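Local coordinates for CdiI immunity protein (Yersinia kristensenii ATCC 33638, PDB 5E3E) that binds the CdiA-CT toxin, a bacterial member of the RNase A superfamily, and as its cognate immunity protein probably neutralises its nuclease activity, at residues N81-S84 with E88-K91; C16-D21 with G27-T32. One frame throughout, in Å; residues are numbered along the deposited sequence.

Contact 1 of 2, residues N81-S84 with E88-K91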
loop_
_atom_site.group_PDB
_atom_site.type_symbol
_atom_site.label_atom_id
_atom_site.label_comp_id
_atom_site.label_asym_id
_atom_site.label_seq_id
_atom_site.Cartn_x
_atom_site.Cartn_y
_atom_site.Cartn_z
ATOM N N ASN A 81 -5.499 13.017 -9.803
ATOM C CA ASN A 81 -6.485 13.031 -10.887
ATOM C C ASN A 81 -7.858 13.426 -10.414
ATOM O O ASN A 81 -8.689 13.815 -11.240
ATOM C CB ASN A 81 -6.428 11.745 -11.718
ATOM C CG ASN A 81 -5.334 11.819 -12.807
ATOM O OD1 ASN A 81 -4.865 12.913 -13.193
ATOM N ND2 ASN A 81 -4.926 10.674 -13.307
ATOM N N GLU A 82 -8.096 13.371 -9.105
ATOM C CA GLU A 82 -9.349 13.827 -8.508
ATOM C C GLU A 82 -9.214 15.082 -7.658
ATOM O O GLU A 82 -10.233 15.618 -7.247
ATOM C CB GLU A 82 -9.959 12.733 -7.648
ATOM C CG GLU A 82 -10.758 11.720 -8.458
ATOM C CD GLU A 82 -9.895 10.822 -9.277
ATOM O OE1 GLU A 82 -9.833 11.003 -10.504
ATOM O OE2 GLU A 82 -9.259 9.940 -8.697
ATOM N N TRP A 83 -7.979 15.511 -7.328
ATOM C CA TRP A 83 -7.765 16.549 -6.313
ATOM C C TRP A 83 -6.731 17.543 -6.793
ATOM O O TRP A 83 -5.711 17.144 -7.315
ATOM C CB TRP A 83 -7.324 15.952 -4.961
ATOM C CG TRP A 83 -8.438 15.137 -4.372
ATOM C CD1 TRP A 83 -8.667 13.816 -4.553
ATOM C CD2 TRP A 83 -9.554 15.651 -3.650
ATOM N NE1 TRP A 83 -9.882 13.449 -3.952
ATOM C CE2 TRP A 83 -10.415 14.564 -3.371
ATOM C CE3 TRP A 83 -9.911 16.931 -3.199
ATOM C CZ2 TRP A 83 -11.596 14.723 -2.648
ATOM C CZ3 TRP A 83 -11.080 17.076 -2.479
ATOM C CH2 TRP A 83 -11.914 15.991 -2.237
ATOM N N SER A 84 -7.012 18.830 -6.593
ATOM C CA SER A 84 -6.182 19.921 -7.125
ATOM C C SER A 84 -4.849 20.015 -6.410
ATOM O O SER A 84 -3.925 20.607 -6.957
ATOM C CB SER A 84 -6.866 21.298 -6.991
ATOM O OG SER A 84 -7.047 21.674 -5.607
ATOM N N GLU A 88 -5.540 19.470 -0.276
ATOM C CA GLU A 88 -6.993 19.268 -0.376
ATOM C C GLU A 88 -7.366 17.779 -0.172
ATOM O O GLU A 88 -8.372 17.464 0.447
ATOM C CB GLU A 88 -7.556 19.835 -1.665
ATOM C CG GLU A 88 -7.469 21.359 -1.769
ATOM C CD GLU A 88 -7.993 22.117 -0.558
ATOM O OE1 GLU A 88 -9.050 21.737 -0.024
ATOM O OE2 GLU A 88 -7.350 23.115 -0.115
ATOM N N TRP A 89 -6.570 16.861 -0.690
ATOM C CA TRP A 89 -6.879 15.448 -0.517
ATOM C C TRP A 89 -6.739 15.091 0.960
ATOM O O TRP A 89 -7.589 14.392 1.501
ATOM C CB TRP A 89 -5.998 14.528 -1.357
ATOM C CG TRP A 89 -6.466 13.121 -1.262
ATOM C CD1 TRP A 89 -7.761 12.691 -1.422
ATOM C CD2 TRP A 89 -5.707 11.964 -0.908
ATOM N NE1 TRP A 89 -7.846 11.340 -1.215
ATOM C CE2 TRP A 89 -6.592 10.868 -0.911
ATOM C CE3 TRP A 89 -4.349 11.736 -0.658
ATOM C CZ2 TRP A 89 -6.175 9.576 -0.644
ATOM C CZ3 TRP A 89 -3.948 10.461 -0.379
ATOM C CH2 TRP A 89 -4.838 9.398 -0.385
ATOM N N LEU A 90 -5.672 15.563 1.628
ATOM C CA LEU A 90 -5.528 15.237 3.056
ATOM C C LEU A 90 -6.705 15.801 3.884
ATOM O O LEU A 90 -7.135 15.154 4.841
ATOM C CB LEU A 90 -4.212 15.747 3.632
ATOM C CG LEU A 90 -2.926 15.067 3.158
ATOM C CD1 LEU A 90 -1.700 15.691 3.803
ATOM C CD2 LEU A 90 -2.925 13.602 3.421
ATOM N N LYS A 91 -7.147 17.015 3.582
ATOM C CA LYS A 91 -8.282 17.616 4.294
ATOM C C LYS A 91 -9.541 16.774 4.076
ATOM O O LYS A 91 -10.355 16.564 5.034
ATOM C CB LYS A 91 -8.526 19.055 3.835
ATOM C CG LYS A 91 -7.468 20.033 4.348
ATOM C CD LYS A 91 -7.849 21.463 3.974
ATOM C CE LYS A 91 -6.907 22.468 4.632
ATOM N NZ LYS A 91 -7.245 23.907 4.375
#
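Trp83 and Trp89 bring their indoles together at the pyrrole ends, and aromatic packing dominates this contact. The two five-membered rings have centroids 4.6 Å apart with planes at 45°, an oblique pairing. Trp89 CD1 comes closest, reaching over one face of the Trp83 ring toward its rim, and it lies 3.4 Å from both CD1 and NE1 of Trp83. Behind it, the methylene of Trp89 makes a CH-pi contact on the five-membered ring, with CB 4.3 Å from the centroid and 25° off the ring normal. With CG anti to the backbone N (chi1 -173°), the Trp89 indole is turned so that CD1 lies over Trp83, and the two side chains cross at about a right angle.

Helix 86-96 receives on its first turn the loop that leads into it from helix 62-72, and the loop folds back so that Trp83 covers the start of the helix. This is local loop-to-helix packing in an all-helical chain. Trp89 is buried, and it also stacks on Tyr79 and meets Phe18 edge-to-face, while the Trp83 ring also meets that of His92.

Van der Waals contacts of the six-membered ring and the loop end make up the rest. Trp83 CE3 rests 4.0 Å from Glu88 CB and equally near the backbone O of that residue. Ser84 OG approaches the aliphatic part of the same glutamate, 3.9 Å from CG. The Glu88 chain is bent at chi2, and its carboxylate leads away from the loop, leaving the methylene groups to do the touching. The backbone N of Glu88, in the first turn of helix 86-96, is hydrogen-bonded to Ser85 OG.

Contact 2 of 2, residues C16-D21 with G27-T32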
loop_
_atom_site.group_PDB
_atom_site.type_symbol
_atom_site.label_atom_id
_atom_site.label_comp_id
_atom_site.label_asym_id
_atom_site.label_seq_id
_atom_site.Cartn_x
_atom_site.Cartn_y
_atom_site.Cartn_z
ATOM N N CYS A 16 -1.427 -0.195 3.143
ATOM C CA CYS A 16 -2.234 -1.387 3.316
ATOM C C CYS A 16 -3.622 -1.192 2.718
ATOM O O CYS A 16 -4.223 -2.173 2.250
ATOM C CB CYS A 16 -2.338 -1.817 4.771
ATOM S SG CYS A 16 -0.798 -2.501 5.423
ATOM N N TYR A 17 -4.188 0.016 2.841
ATOM C CA TYR A 17 -5.499 0.271 2.295
ATOM C C TYR A 17 -5.366 0.776 0.875
ATOM O O TYR A 17 -5.974 0.180 -0.014
ATOM C CB TYR A 17 -6.330 1.231 3.175
ATOM C CG TYR A 17 -6.941 0.488 4.347
ATOM C CD1 TYR A 17 -6.212 0.225 5.495
ATOM C CD2 TYR A 17 -8.265 -0.008 4.257
ATOM C CE1 TYR A 17 -6.767 -0.503 6.529
ATOM C CE2 TYR A 17 -8.836 -0.693 5.294
ATOM C CZ TYR A 17 -8.091 -0.943 6.429
ATOM O OH TYR A 17 -8.663 -1.660 7.455
ATOM N N PHE A 18 -4.610 1.851 0.658
ATOM C CA PHE A 18 -4.374 2.320 -0.717
ATOM C C PHE A 18 -3.299 1.536 -1.433
ATOM O O PHE A 18 -2.437 2.093 -2.094
ATOM C CB PHE A 18 -4.170 3.826 -0.790
ATOM C CG PHE A 18 -5.409 4.609 -0.480
ATOM C CD1 PHE A 18 -6.416 4.713 -1.407
ATOM C CD2 PHE A 18 -5.595 5.187 0.765
ATOM C CE1 PHE A 18 -7.569 5.432 -1.125
ATOM C CE2 PHE A 18 -6.757 5.921 1.053
ATOM C CZ PHE A 18 -7.739 6.022 0.099
ATOM N N ASN A 19 -3.368 0.205 -1.305
ATOM C CA ASN A 19 -2.510 -0.694 -2.050
ATOM C C ASN A 19 -2.927 -0.709 -3.539
ATOM O O ASN A 19 -3.937 -0.146 -3.911
ATOM C CB ASN A 19 -2.482 -2.095 -1.425
ATOM C CG ASN A 19 -3.793 -2.817 -1.553
ATOM O OD1 ASN A 19 -4.227 -3.129 -2.653
ATOM N ND2 ASN A 19 -4.451 -3.085 -0.424
ATOM N N GLN A 20 -2.115 -1.322 -4.407
ATOM C CA GLN A 20 -2.413 -1.299 -5.838
ATOM C C GLN A 20 -3.760 -1.929 -6.195
ATOM O O GLN A 20 -4.309 -1.660 -7.272
ATOM C CB GLN A 20 -1.322 -2.029 -6.630
ATOM C CG GLN A 20 -0.026 -1.258 -6.689
ATOM C CD GLN A 20 1.041 -1.951 -7.525
ATOM O OE1 GLN A 20 0.750 -2.636 -8.515
ATOM N NE2 GLN A 20 2.291 -1.758 -7.142
ATOM N N ASP A 21 -4.265 -2.775 -5.311
ATOM C CA ASP A 21 -5.528 -3.455 -5.529
ATOM C C ASP A 21 -6.727 -2.843 -4.793
ATOM O O ASP A 21 -7.765 -3.502 -4.664
ATOM C CB ASP A 21 -5.385 -4.905 -5.113
ATOM C CG ASP A 21 -4.178 -5.572 -5.748
ATOM O OD1 ASP A 21 -3.992 -5.434 -6.957
ATOM O OD2 ASP A 21 -3.411 -6.204 -5.028
ATOM N N GLY A 27 -13.056 -0.709 -3.292
ATOM C CA GLY A 27 -13.829 0.123 -4.191
ATOM C C GLY A 27 -13.132 1.420 -4.449
ATOM O O GLY A 27 -11.890 1.467 -4.475
ATOM N N ASN A 28 -13.906 2.479 -4.650
ATOM C CA ASN A 28 -13.323 3.775 -4.961
ATOM C C ASN A 28 -12.585 4.353 -3.742
ATOM O O ASN A 28 -12.559 3.715 -2.691
ATOM C CB ASN A 28 -14.346 4.749 -5.564
ATOM C CG ASN A 28 -15.333 5.295 -4.550
ATOM O OD1 ASN A 28 -15.174 5.149 -3.351
ATOM N ND2 ASN A 28 -16.379 5.950 -5.052
ATOM N N ALA A 29 -11.920 5.504 -3.882
ATOM C CA ALA A 29 -11.080 5.997 -2.798
ATOM C C ALA A 29 -11.914 6.256 -1.515
ATOM O O ALA A 29 -11.471 5.976 -0.408
ATOM C CB ALA A 29 -10.293 7.245 -3.216
ATOM N N ASP A 30 -13.131 6.742 -1.656
ATOM C CA ASP A 30 -13.916 7.012 -0.463
ATOM C C ASP A 30 -14.458 5.715 0.152
ATOM O O ASP A 30 -14.607 5.624 1.373
ATOM C CB ASP A 30 -15.013 8.027 -0.780
ATOM C CG ASP A 30 -14.482 9.437 -0.852
ATOM O OD1 ASP A 30 -13.300 9.677 -0.458
ATOM O OD2 ASP A 30 -15.265 10.326 -1.256
ATOM N N GLU A 31 -14.702 4.705 -0.669
ATOM C CA GLU A 31 -15.127 3.401 -0.130
ATOM C C GLU A 31 -13.949 2.750 0.592
ATOM O O GLU A 31 -14.138 2.089 1.584
ATOM C CB GLU A 31 -15.670 2.507 -1.256
ATOM C CG GLU A 31 -17.067 2.980 -1.698
ATOM C CD GLU A 31 -17.501 2.500 -3.072
ATOM O OE1 GLU A 31 -16.643 2.114 -3.911
ATOM O OE2 GLU A 31 -18.748 2.532 -3.346
ATOM N N THR A 32 -12.741 2.998 0.103
ATOM C CA THR A 32 -11.522 2.558 0.797
ATOM C C THR A 32 -11.393 3.219 2.199
ATOM O O THR A 32 -11.166 2.545 3.213
ATOM C CB THR A 32 -10.291 2.779 -0.087
ATOM O OG1 THR A 32 -10.458 2.017 -1.296
ATOM C CG2 THR A 32 -9.005 2.348 0.641
#
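Phe18 reaches from the turn after helix 8-17 to the first turn of helix 29-39, where Thr32 and Ala29 receive its ring. From CB, the side chain sets out with CG anti to its own carbonyl carbon (chi1 -69°), which carries the far half of the ring to the helix. CD1 comes within 4.1 Å of Thr32 CG2. At CE1 the ring touches two methyl groups, Thr32 CG2 at 3.8 Å and Ala29 CB at 3.9 Å. CZ, the tip, approaches the backbone O of Ala29 at 3.8 Å, while Ala29 CA sits at the edge in the ring plane. Over one face of the Phe18 ring lies Thr32 CG2, 14° off the normal through the ring centroid, in a CH-pi contact. The same methyl packs against CB of Tyr17, whose hydroxyl is hydrogen-bonded to Glu40.

Local polar bonds shape both backbones. Phe18 is the centre of an inverse gamma turn, closed by a weak backbone bond from Asn19 N to Tyr17 O; the side chain of Asn19 then forms an Asx turn, its OD1 accepting from Asp21 N, while its ND2 donates to Cys16 O. Across from it, Asn28 and Glu31 make a capping box at the start of helix 29-39: Glu31 N donates to Asn28 OD1 nearly straight in line with the side-chain C=O (177°), and Asn28 N donates to Glu31 OE1 at 2.9 Å. Asn28 O accepts from both N and OG1 of Thr32. Asp21, which closes the Asx turn, also forms a salt bridge to Arg7 of the toxin chain, and Gln20 bonds to that chain.

With Thr32's hydroxyl engaged by its own segment and its methyl turned to Phe18, the segments meet through apolar surfaces, while many of their polar groups bond within a segment, to other parts of the chain, or to the toxin.

Contact 2 belongs to the interior, with three of its four touching residues buried, whereas contact 1 is only partly buried and of its touching residues Trp89 alone is buried. They share no helix: contact 1 joins a loop to helix 86-96, contact 2 the end of helix 8-17 to helix 29-39. Yet they touch, Trp89 CZ2 lying 4.0 Å from Phe18 CZ, and Asp30 of contact 2 is hydrogen-bonded to His92 farther along helix 86-96. Aromatic surface dominates contact 1, methyl groups on a phenyl ring contact 2, which also has capped, tightly turned backbones. The toxin comes within reach of five residues of contact 2, bonding to Gln20 and Asp21, but packs on just one residue of contact 1, Asn81.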